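Local coordinates for pseudopodium-enriched atypical kinase 1 (Homo sapiens, PDB 6BHC), which is a pseudokinase with an unusual catalytic cleft that dimerizes in a novel way and probably acts as a signalling scaffold, at residues A[387-390]-A[391-394]. The protein carries 1 engineered substitution. Sequence-based numbering, arbitrary orientation.
Sequences TLLM and IKFA
Phe393 lies alongside Leu389, one turn earlier in helix 371-396, and both side chains point the same way. Phe393 CB is 3.8 Å from Met390 O, and CG, next, is 4.1 Å from Leu389 O. Ring carbon CD2 comes closer, 3.4 Å from Leu389 O, which meets the ring edge in its plane. Farther out, CE2 packs against Leu389 CD1 at 3.7 Å and is almost as near to Leu389 CG. Leu389 reaches the ring because its CG is anti to the backbone N (chi1 -177°), which swings its branched end toward the next turn. Leu389 CD1 also brushes Lys392 CD at 4.1 Å, while the leucine packs on Cys411, Ala412 and Leu415 of helix 406-417. Around the helix, the Ile391 and Thr387 side chains cross, Ile391 CD1 coming 4.0 Å from Thr387 CG2. With an alanine in place of Phe393, Leu389 would probably lose its ring neighbour and a gap would open beside Ser397 of the second subunit. Four i to i+4 hydrogen bonds, including Phe393 N to Leu389 O at 3.1 Å, hold the backbone. With these groups paired, mainly apolar side chains meet neighbouring helices and the dimer partner, consistent with hydrophobic burial.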
ATOM      1  N   THR A 387     -12.558   6.160   0.837  1.00 20.57           N
ATOM      2  CA  THR A 387     -11.957   5.858  -0.457  1.00 23.70           C
ATOM      3  C   THR A 387     -10.633   6.590  -0.632  1.00 23.51           C
ATOM      4  O   THR A 387      -9.647   6.003  -1.091  1.00 21.99           O
ATOM      5  CB  THR A 387     -12.927   6.222  -1.582  1.00 28.02           C
ATOM      6  OG1 THR A 387     -14.147   5.489  -1.416  1.00 30.21           O
ATOM      7  CG2 THR A 387     -12.326   5.896  -2.939  1.00 30.75           C
ATOM      8  N   LEU A 388     -10.590   7.873  -0.262  1.00 24.87           N
ATOM      9  CA  LEU A 388      -9.360   8.647  -0.389  1.00 29.39           C
ATOM     10  C   LEU A 388      -8.248   8.064   0.476  1.00 28.09           C
ATOM     11  O   LEU A 388      -7.109   7.907   0.019  1.00 25.79           O
ATOM     12  CB  LEU A 388      -9.622  10.107  -0.018  1.00 22.08           C
ATOM     13  CG  LEU A 388     -10.509  10.885  -0.991  1.00 27.85           C
ATOM     14  CD1 LEU A 388     -10.816  12.273  -0.448  1.00 26.81           C
ATOM     15  CD2 LEU A 388      -9.840  10.975  -2.351  1.00 25.04           C
ATOM     16  N   LEU A 389      -8.562   7.732   1.730  1.00 25.92           N
ATOM     17  CA  LEU A 389      -7.545   7.175   2.617  1.00 28.70           C
ATOM     18  C   LEU A 389      -7.064   5.818   2.121  1.00 30.52           C
ATOM     19  O   LEU A 389      -5.868   5.510   2.199  1.00 23.78           O
ATOM     20  CB  LEU A 389      -8.089   7.066   4.040  1.00 19.61           C
ATOM     21  CG  LEU A 389      -7.085   6.563   5.082  1.00 25.35           C
ATOM     22  CD1 LEU A 389      -5.866   7.472   5.133  1.00 30.28           C
ATOM     23  CD2 LEU A 389      -7.734   6.459   6.451  1.00 17.90           C
ATOM     24  N   MET A 390      -7.978   4.993   1.604  1.00 25.54           N
ATOM     25  CA  MET A 390      -7.578   3.697   1.065  1.00 24.64           C
ATOM     26  C   MET A 390      -6.631   3.865  -0.116  1.00 25.87           C
ATOM     27  O   MET A 390      -5.659   3.114  -0.255  1.00 29.97           O
ATOM     28  CB  MET A 390      -8.811   2.894   0.654  1.00 25.42           C
ATOM     29  CG  MET A 390      -8.523   1.438   0.320  1.00 31.98           C
ATOM     30  SD  MET A 390      -8.048   0.483   1.775  1.00 42.62           S
ATOM     31  CE  MET A 390      -9.501   0.694   2.799  1.00 35.52           C
ATOM     32  N   ILE A 391      -6.902   4.848  -0.978  1.00 28.17           N
ATOM     33  CA  ILE A 391      -6.006   5.133  -2.096  1.00 30.09           C
ATOM     34  C   ILE A 391      -4.638   5.566  -1.583  1.00 31.18           C
ATOM     35  O   ILE A 391      -3.602   5.174  -2.132  1.00 32.57           O
ATOM     36  CB  ILE A 391      -6.635   6.195  -3.018  1.00 31.72           C
ATOM     37  CG1 ILE A 391      -7.873   5.630  -3.717  1.00 34.59           C
ATOM     38  CG2 ILE A 391      -5.622   6.700  -4.038  1.00 20.18           C
ATOM     39  CD1 ILE A 391      -8.672   6.666  -4.482  1.00 27.05           C
ATOM     40  N   LYS A 392      -4.615   6.366  -0.514  1.00 27.28           N
ATOM     41  CA  LYS A 392      -3.349   6.842   0.039  1.00 27.96           C
ATOM     42  C   LYS A 392      -2.479   5.683   0.511  1.00 25.25           C
ATOM     43  O   LYS A 392      -1.271   5.659   0.251  1.00 29.96           O
ATOM     44  CB  LYS A 392      -3.612   7.815   1.187  1.00 32.51           C
ATOM     45  CG  LYS A 392      -2.355   8.385   1.829  1.00 49.80           C
ATOM     46  CD  LYS A 392      -2.693   9.160   3.095  1.00 64.90           C
ATOM     47  CE  LYS A 392      -1.459   9.795   3.716  1.00 71.56           C
ATOM     48  NZ  LYS A 392      -0.876  10.851   2.844  1.00 71.26           N
ATOM     49  N   PHE A 393      -3.075   4.713   1.210  1.00 22.13           N
ATOM     50  CA  PHE A 393      -2.310   3.551   1.652  1.00 23.29           C
ATOM     51  C   PHE A 393      -1.819   2.732   0.466  1.00 21.85           C
ATOM     52  O   PHE A 393      -0.687   2.232   0.473  1.00 25.02           O
ATOM     53  CB  PHE A 393      -3.152   2.684   2.587  1.00 26.74           C
ATOM     54  CG  PHE A 393      -3.078   3.097   4.029  1.00 28.68           C
ATOM     55  CD1 PHE A 393      -2.081   2.601   4.855  1.00 31.95           C
ATOM     56  CD2 PHE A 393      -4.007   3.977   4.559  1.00 29.76           C
ATOM     57  CE1 PHE A 393      -2.012   2.978   6.185  1.00 34.10           C
ATOM     58  CE2 PHE A 393      -3.944   4.358   5.887  1.00 34.92           C
ATOM     59  CZ  PHE A 393      -2.944   3.858   6.701  1.00 24.47           C
ATOM     60  N   ALA A 394      -2.654   2.592  -0.566  1.00 20.61           N
ATOM     61  CA  ALA A 394      -2.272   1.806  -1.734  1.00 26.07           C
ATOM     62  C   ALA A 394      -1.093   2.435  -2.468  1.00 26.82           C
ATOM     63  O   ALA A 394      -0.234   1.723  -3.000  1.00 26.19           O
ATOM     64  CB  ALA A 394      -3.468   1.651  -2.674  1.00 21.30           C
TER